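Local coordinates for cellulosome anchoring protein cohesin region (Clostridium thermocellum, PDB 4DH2) that binds a type I dockerin as the cohesin domain of a cell adhesion protein, probably anchoring dockerin-bearing components of the cellulosome, at residues Asn81-Lys85 with Asp86-Val90; Ile71-Pro74 with Ala75-Asp79; Val24-Lys27 with Ala28-Val32. All blocks are in the same frame, centred on the assembly; numbering follows the deposited sequence.

Interaction 1: Asn81-Lys85 with Asp86-Val90. With SO4 (sulfate ion), chain F.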
loop_
_atom_site.group_PDB
_atom_site.type_symbol
_atom_site.label_atom_id
_atom_site.label_comp_id
_atom_site.label_asym_id
_atom_site.label_seq_id
_atom_site.Cartn_x
_atom_site.Cartn_y
_atom_site.Cartn_z
ATOM N N ASN A 81 2.736 5.709 -3.932
ATOM C CA ASN A 81 2.614 7.142 -3.930
ATOM C C ASN A 81 3.151 7.698 -2.615
ATOM O O ASN A 81 2.831 7.193 -1.530
ATOM C CB ASN A 81 1.155 7.552 -4.032
ATOM C CG ASN A 81 1.006 9.051 -4.015
ATOM O OD1 ASN A 81 1.586 9.738 -4.858
ATOM N ND2 ASN A 81 0.257 9.559 -3.072
ATOM N N ILE A 82 3.953 8.744 -2.701
ATOM C CA ILE A 82 4.406 9.423 -1.493
ATOM C C ILE A 82 3.531 10.640 -1.275
ATOM O O ILE A 82 3.477 11.532 -2.133
ATOM C CB ILE A 82 5.863 9.837 -1.620
ATOM C CG1 ILE A 82 6.708 8.599 -1.875
ATOM C CG2 ILE A 82 6.334 10.571 -0.345
ATOM C CD1 ILE A 82 8.118 8.902 -2.265
ATOM N N VAL A 83 2.828 10.646 -0.145
ATOM C CA VAL A 83 2.046 11.787 0.272
ATOM C C VAL A 83 2.974 12.687 1.080
ATOM O O VAL A 83 3.074 12.558 2.292
ATOM C CB VAL A 83 0.826 11.388 1.107
ATOM C CG1 VAL A 83 -0.050 12.583 1.360
ATOM C CG2 VAL A 83 0.017 10.285 0.388
ATOM N N TYR A 84 3.652 13.593 0.384
ATOM C CA TYR A 84 4.675 14.430 1.001
ATOM C C TYR A 84 4.157 15.217 2.202
ATOM O O TYR A 84 4.837 15.300 3.232
ATOM C CB TYR A 84 5.288 15.345 -0.052
ATOM C CG TYR A 84 6.113 14.577 -1.033
ATOM C CD1 TYR A 84 7.388 14.142 -0.696
ATOM C CD2 TYR A 84 5.613 14.245 -2.289
ATOM C CE1 TYR A 84 8.152 13.412 -1.590
ATOM C CE2 TYR A 84 6.365 13.515 -3.190
ATOM C CZ TYR A 84 7.642 13.102 -2.833
ATOM O OH TYR A 84 8.423 12.387 -3.715
ATOM N N LYS A 85 2.940 15.747 2.104
ATOM C CA LYS A 85 2.385 16.534 3.204
ATOM C C LYS A 85 2.230 15.737 4.493
ATOM O O LYS A 85 2.251 16.301 5.597
ATOM C CB LYS A 85 1.049 17.153 2.797
ATOM C CG LYS A 85 0.328 17.843 3.949
ATOM C CD LYS A 85 -0.861 18.686 3.485
ATOM C CE LYS A 85 -1.286 19.673 4.573
ATOM N NZ LYS A 85 -2.596 20.316 4.270
ATOM N N ASP A 86 2.062 14.424 4.360
ATOM C CA ASP A 86 1.804 13.576 5.502
ATOM C C ASP A 86 3.008 12.693 5.815
ATOM O O ASP A 86 2.941 11.881 6.740
ATOM C CB ASP A 86 0.588 12.665 5.234
ATOM C CG ASP A 86 -0.713 13.444 5.065
ATOM O OD1 ASP A 86 -0.757 14.653 5.419
ATOM O OD2 ASP A 86 -1.694 12.832 4.589
ATOM N N SER A 87 4.069 12.815 5.019
ATOM C CA SER A 87 5.231 11.943 5.176
ATOM C C SER A 87 4.787 10.503 5.201
ATOM O O SER A 87 5.142 9.748 6.102
ATOM C CB SER A 87 5.971 12.268 6.474
ATOM O OG SER A 87 6.341 13.633 6.467
ATOM N N GLU A 88 4.012 10.140 4.186
ATOM C CA GLU A 88 3.415 8.825 4.099
ATOM C C GLU A 88 3.783 8.185 2.763
ATOM O O GLU A 88 3.758 8.837 1.714
ATOM C CB GLU A 88 1.884 8.946 4.213
ATOM C CG GLU A 88 1.173 7.592 4.305
ATOM C CD GLU A 88 -0.350 7.656 4.084
ATOM O OE1 GLU A 88 -0.839 8.568 3.378
ATOM O OE2 GLU A 88 -1.050 6.754 4.588
ATOM N N ILE A 89 4.134 6.907 2.799
ATOM C CA ILE A 89 4.363 6.160 1.582
ATOM C C ILE A 89 3.284 5.098 1.487
ATOM O O ILE A 89 3.118 4.260 2.398
ATOM C CB ILE A 89 5.701 5.450 1.585
ATOM C CG1 ILE A 89 6.834 6.398 1.983
ATOM C CG2 ILE A 89 5.937 4.824 0.218
ATOM C CD1 ILE A 89 8.133 5.683 2.127
ATOM N N VAL A 90 2.531 5.139 0.401
ATOM C CA VAL A 90 1.410 4.223 0.209
ATOM C C VAL A 90 1.752 3.258 -0.923
ATOM O O VAL A 90 2.272 3.660 -1.970
ATOM C CB VAL A 90 0.112 4.978 -0.122
ATOM C CG1 VAL A 90 -1.078 4.047 -0.047
ATOM C CG2 VAL A 90 -0.078 6.127 0.858
HETATM S S SO4 F . 1.470 15.699 -1.606
HETATM O O1 SO4 F . 2.434 16.796 -1.529
HETATM O O2 SO4 F . 0.312 16.098 -2.402
HETATM O O3 SO4 F . 2.102 14.554 -2.270
HETATM O O4 SO4 F . 1.008 15.403 -0.256
HETATM O O HOH W 1 7.559 14.312 3.494
HETATM O O HOH W 2 4.569 15.181 7.746
#
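Val83 and Glu88 face each other as an antiparallel hydrogen-bonded pair near the end of a beta hairpin, with Val83 N bonded to Glu88 O at 2.8 Å. One hydrogen-bonded pair further from the turn, Val90 N reaches Asn81 O, also at 2.8 Å, and Asn81 N returns a bond to Val90 O. The carbonyl oxygen of Val83 is gripped twice: Asp86 N closes the turn at 3.0 Å and Glu88 N lies 3.2 Å from it, the two donors coming from opposite faces of the carbonyl plane. Ser87 and Glu88 thus both oppose Val83, a G1 beta bulge, and Ser87 accepts the left-handed backbone this needs (phi 51°).

Val83, a branched residue well suited to a strand, uses both its methyls. With CG1 anti to the backbone N (chi1 -172°), that methyl runs beside the Asp86 carboxylate, while CG2 meets Glu88 OE1 at 3.6 Å and Val90 CG2 at 4.2 Å. On the other face, Ile82 packs near Ile89, and Ile82 CG2 sits 3.6 Å above the centre of the Tyr84 ring.

At the turn, Lys85 N gives a nearly straight bond (170°, 3.1 Å) to O4 of a sulfate, probably from the crystallisation liquor; Tyr84 N adds a weak one. A water links Tyr84 O to Ser87 OG.

Further out, buried Glu88 is held through OE2 by Ser52 and through OE1 by His66 of the dockerin chain, and Asn81 ND2 bonds to Leu65 O of that chain. The hairpin of strands 78-83 and 88-94 therefore offers the Asn81, Val83, Glu88 and Val90 face to the dockerin, while Ile82 and Ile89 pack on strand 60-67 and strand 48-54 runs alongside strand 88-94.

Interaction 2: Ile71-Pro74 with Ala75-Asp79. With SO4 (sulfate ion), chain G.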
loop_
_atom_site.group_PDB
_atom_site.type_symbol
_atom_site.label_atom_id
_atom_site.label_comp_id
_atom_site.label_asym_id
_atom_site.label_seq_id
_atom_site.Cartn_x
_atom_site.Cartn_y
_atom_site.Cartn_z
ATOM N N ILE A 71 7.381 -9.255 -5.707
ATOM C CA ILE A 71 6.305 -8.624 -6.453
ATOM C C ILE A 71 6.285 -9.187 -7.875
ATOM O O ILE A 71 7.312 -9.181 -8.572
ATOM C CB ILE A 71 6.522 -7.099 -6.525
ATOM C CG1 ILE A 71 6.613 -6.472 -5.109
ATOM C CG2 ILE A 71 5.430 -6.445 -7.376
ATOM C CD1 ILE A 71 5.384 -6.687 -4.260
ATOM N N THR A 72 5.128 -9.679 -8.302
ATOM C CA THR A 72 4.958 -10.232 -9.644
ATOM C C THR A 72 4.639 -9.095 -10.597
ATOM O O THR A 72 4.076 -8.085 -10.184
ATOM C CB THR A 72 3.821 -11.235 -9.676
ATOM O OG1 THR A 72 2.647 -10.607 -9.169
ATOM C CG2 THR A 72 4.140 -12.465 -8.830
ATOM N N ASP A 73 4.999 -9.263 -11.870
ATOM C CA ASP A 73 4.747 -8.265 -12.910
ATOM C C ASP A 73 4.541 -6.846 -12.409
ATOM O O ASP A 73 3.446 -6.269 -12.613
ATOM C CB ASP A 73 3.527 -8.703 -13.749
ATOM C CG ASP A 73 3.412 -7.965 -15.081
ATOM O OD1 ASP A 73 4.407 -7.351 -15.536
ATOM O OD2 ASP A 73 2.305 -8.022 -15.678
ATOM N N PRO A 74 5.590 -6.257 -11.810
ATOM C CA PRO A 74 5.469 -4.973 -11.116
ATOM C C PRO A 74 5.056 -3.847 -12.018
ATOM O O PRO A 74 4.353 -2.956 -11.574
ATOM C CB PRO A 74 6.877 -4.730 -10.557
ATOM C CG PRO A 74 7.757 -5.719 -11.236
ATOM C CD PRO A 74 6.905 -6.869 -11.554
ATOM N N ALA A 75 5.510 -3.861 -13.271
ATOM C CA ALA A 75 5.066 -2.855 -14.218
ATOM C C ALA A 75 3.565 -2.703 -14.240
ATOM O O ALA A 75 3.058 -1.595 -14.384
ATOM C CB ALA A 75 5.594 -3.203 -15.644
ATOM N N ASN A 76 2.827 -3.811 -14.108
ATOM C CA ASN A 76 1.372 -3.756 -14.132
ATOM C C ASN A 76 0.717 -3.921 -12.762
ATOM O O ASN A 76 -0.450 -3.535 -12.575
ATOM C CB ASN A 76 0.828 -4.869 -15.017
ATOM C CG ASN A 76 1.094 -4.600 -16.484
ATOM O OD1 ASN A 76 0.860 -3.487 -16.946
ATOM N ND2 ASN A 76 1.641 -5.572 -17.187
ATOM N N ASN A 77 1.449 -4.507 -11.831
ATOM C CA ASN A 77 0.820 -4.952 -10.573
ATOM C C ASN A 77 1.136 -4.098 -9.347
ATOM O O ASN A 77 0.477 -4.244 -8.309
ATOM C CB ASN A 77 1.220 -6.377 -10.264
ATOM C CG ASN A 77 0.650 -7.373 -11.230
ATOM O OD1 ASN A 77 -0.159 -7.066 -12.115
ATOM N ND2 ASN A 77 1.071 -8.582 -11.057
ATOM N N PHE A 78 2.118 -3.212 -9.477
ATOM C CA PHE A 78 2.709 -2.512 -8.322
ATOM C C PHE A 78 2.731 -1.005 -8.535
ATOM O O PHE A 78 3.201 -0.514 -9.565
ATOM C CB PHE A 78 4.119 -3.057 -8.048
ATOM C CG PHE A 78 4.808 -2.406 -6.894
ATOM C CD1 PHE A 78 4.775 -2.992 -5.640
ATOM C CD2 PHE A 78 5.521 -1.218 -7.058
ATOM C CE1 PHE A 78 5.425 -2.396 -4.564
ATOM C CE2 PHE A 78 6.164 -0.617 -5.979
ATOM C CZ PHE A 78 6.116 -1.196 -4.738
ATOM N N ASP A 79 2.167 -0.279 -7.575
ATOM C CA ASP A 79 2.212 1.170 -7.574
ATOM C C ASP A 79 2.538 1.666 -6.186
ATOM O O ASP A 79 2.292 0.983 -5.193
ATOM C CB ASP A 79 0.869 1.757 -7.944
ATOM C CG ASP A 79 0.556 1.608 -9.414
ATOM O OD1 ASP A 79 1.048 2.436 -10.204
ATOM O OD2 ASP A 79 -0.183 0.661 -9.762
HETATM S S SO4 G . 6.950 -11.798 -13.352
HETATM O O1 SO4 G . 7.848 -12.771 -13.968
HETATM O O2 SO4 G . 6.080 -11.226 -14.379
HETATM O O3 SO4 G . 6.160 -12.497 -12.338
HETATM O O4 SO4 G . 7.734 -10.726 -12.740
HETATM O O HOH W 3 -0.170 -8.400 -14.443
#
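Asp73 and Asn77 meet at the start and finish of a single helical turn, residues 74-77, which leads from a loop into strand 78-83 of the cohesin beta fold. Asp73 holds the N-cap position, yet it is its backbone carbonyl that does the work rather than a capping side chain: Asp73 O accepts from Asn77 N at 2.8 Å and from Asn76 N at 2.9 Å. Pro74, whose ring nitrogen has no hydrogen to give, fits the first turn of a helix, where a backbone N-H would have no carbonyl within the helix to bond, and its carbonyl O takes Phe78 N at 3.1 Å as the chain leaves helical geometry.

Polar side chains bind the turn back to the loop. Asn77 ND2 donates to Thr72 OG1 at 3.2 Å, with the hydroxyl in the amide plane, and weakly to Thr72 O. Both groups have second partners: Thr72 OG1 bonds to Gly102 O, and Asn77 OD1 to Asp96 N. Asn76 ND2 meets Asp73 OD2 at 3.0 Å on the syn side, though tilted out of the carboxylate plane, the bond almost straight (170°) although amide and carboxylate planes stand 84° apart. A sulfate is held weakly by Asp73 N.

Apolar contacts close the inner side. A chi1 of 180° turns the Phe78 ring towards Ile71, CD1 lying near the isoleucine carbons; the two side chains cross at about a right angle, and Ile71 CG2 touches Phe78 CB at 3.7 Å. Pro67 and Phe91 pack against the Phe78 side chain. Lastly, one water donates to both Asp73 OD2, at 2.8 Å, and Asn77 OD1, at 2.7 Å.

Interaction 3: Val24-Lys27 with Ala28-Val32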
loop_
_atom_site.group_PDB
_atom_site.type_symbol
_atom_site.label_atom_id
_atom_site.label_comp_id
_atom_site.label_asym_id
_atom_site.label_seq_id
_atom_site.Cartn_x
_atom_site.Cartn_y
_atom_site.Cartn_z
ATOM N N VAL A 24 18.111 -0.433 9.609
ATOM C CA VAL A 24 19.369 -0.049 8.998
ATOM C C VAL A 24 20.132 0.829 9.980
ATOM O O VAL A 24 19.535 1.536 10.774
ATOM C CB VAL A 24 19.147 0.695 7.663
ATOM C CG1 VAL A 24 18.267 1.885 7.863
ATOM C CG2 VAL A 24 20.465 1.122 7.066
ATOM N N LYS A 25 21.454 0.729 9.952
ATOM C CA LYS A 25 22.331 1.608 10.717
ATOM C C LYS A 25 23.089 2.437 9.699
ATOM O O LYS A 25 23.695 1.889 8.767
ATOM C CB LYS A 25 23.327 0.813 11.573
ATOM C CG LYS A 25 22.712 -0.234 12.501
ATOM C CD LYS A 25 23.774 -0.873 13.409
ATOM C CE LYS A 25 23.248 -2.117 14.130
ATOM N NZ LYS A 25 23.742 -3.389 13.511
ATOM N N ALA A 26 23.023 3.751 9.848
ATOM C CA ALA A 26 23.638 4.654 8.879
ATOM C C ALA A 26 24.163 5.885 9.578
ATOM O O ALA A 26 24.020 6.047 10.796
ATOM C CB ALA A 26 22.630 5.059 7.817
ATOM N N LYS A 27 24.773 6.764 8.794
ATOM C CA LYS A 27 25.320 7.988 9.327
ATOM C C LYS A 27 24.511 9.133 8.779
ATOM O O LYS A 27 23.966 9.046 7.680
ATOM C CB LYS A 27 26.792 8.123 8.924
ATOM C CG LYS A 27 27.661 6.981 9.422
ATOM C CD LYS A 27 29.083 7.083 8.883
ATOM C CE LYS A 27 29.953 5.921 9.356
ATOM N NZ LYS A 27 31.250 5.834 8.620
ATOM N N ALA A 28 24.451 10.225 9.522
ATOM C CA ALA A 28 23.772 11.415 9.038
ATOM C C ALA A 28 24.381 11.804 7.712
ATOM O O ALA A 28 25.605 11.812 7.572
ATOM C CB ALA A 28 23.938 12.530 9.996
ATOM N N GLY A 29 23.515 12.139 6.762
ATOM C CA GLY A 29 23.902 12.485 5.415
ATOM C C GLY A 29 23.897 11.329 4.425
ATOM O O GLY A 29 23.974 11.574 3.230
ATOM N N ASP A 30 23.835 10.084 4.902
ATOM C CA ASP A 30 23.894 8.928 4.019
ATOM C C ASP A 30 22.646 8.825 3.168
ATOM O O ASP A 30 21.557 9.238 3.575
ATOM C CB ASP A 30 23.973 7.611 4.792
ATOM C CG ASP A 30 25.331 7.332 5.368
ATOM O OD1 ASP A 30 26.292 8.068 5.052
ATOM O OD2 ASP A 30 25.426 6.344 6.128
ATOM N N THR A 31 22.808 8.245 1.993
ATOM C CA THR A 31 21.673 7.707 1.253
ATOM C C THR A 31 21.750 6.209 1.354
ATOM O O THR A 31 22.778 5.606 1.036
ATOM C CB THR A 31 21.696 8.124 -0.228
ATOM O OG1 THR A 31 21.674 9.548 -0.317
ATOM C CG2 THR A 31 20.510 7.537 -0.982
ATOM N N VAL A 32 20.655 5.581 1.791
ATOM C CA VAL A 32 20.665 4.160 2.071
ATOM C C VAL A 32 19.354 3.542 1.568
ATOM O O VAL A 32 18.409 4.268 1.243
ATOM C CB VAL A 32 20.790 3.891 3.581
ATOM C CG1 VAL A 32 22.093 4.466 4.139
ATOM C CG2 VAL A 32 19.585 4.470 4.340
#
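Asp30 turns back onto Lys27 because its chi1 of -76° sets CG beside its own backbone N, opposite the carbonyl carbon, which carries the carboxylate back over Lys27 N. Val32 adopts a rotamer in which CG2 lies between the backbone N and the carbonyl carbon, leaving CG1 to touch Ala26 CB at 3.8 Å.

The carboxylate makes the key bond: Lys27 N donates to Asp30 OD2 at 2.8 Å along a nearly straight path, approaching from above the carboxylate plane, 63° out of it. In return Asp30 N bonds to Lys27 O at 3.0 Å, so Lys27 and Asp30 are joined by one backbone and one side-chain link. Aspartate is short enough to curl back to Lys27 N, supplying an acceptor where the splayed arms have no backbone bond between Lys27 N and Asp30 O. The Lys27 chain extends from the turn, its NZ 6.4 Å from Asp30 OD2, too far for a salt bridge.

Between the arms, beyond the turn, small and branched residues meet. Ala26 CB also comes within 3.5 Å of Asp30 OD2, closeness that its single methyl permits, and Val24 CG2 lies 4.4 Å from Val32 CG2. The arms continue into different neighbours: Ala26 bonds through its backbone to Glu159 and Glu161, Asp30 to Ile117, and Val32 packs on Val115.

Lys27 to Asp30 form a type II beta turn. Gly29 in its third position has phi 93°, where a side chain would jam against the preceding carbonyl. This glycine-bearing turn links strands 15-27 and 31-39 of the cohesin fold, a hairpin whose arms splay apart at this end.

Along the chain the order is interaction 3, interaction 2, interaction 1, all three within the cohesin domain and each reaching the same sheet. Interactions 2 and 1 follow closely in sequence and share strand 78-83: residues 71-79 bring the chain into this strand, and residues 81-90 turn it back into strand 88-94, with centres 20 Å apart. Interaction 3 lies apart, its centre 21 Å from interaction 1 and 28 Å from interaction 2, without touching either. Dockerin contacts fall on the shared strand and its neighbour, including a salt bridge from Asp79 to Lys61 of the dockerin chain, whereas the 24-32 hairpin meets no other chain of the assembly.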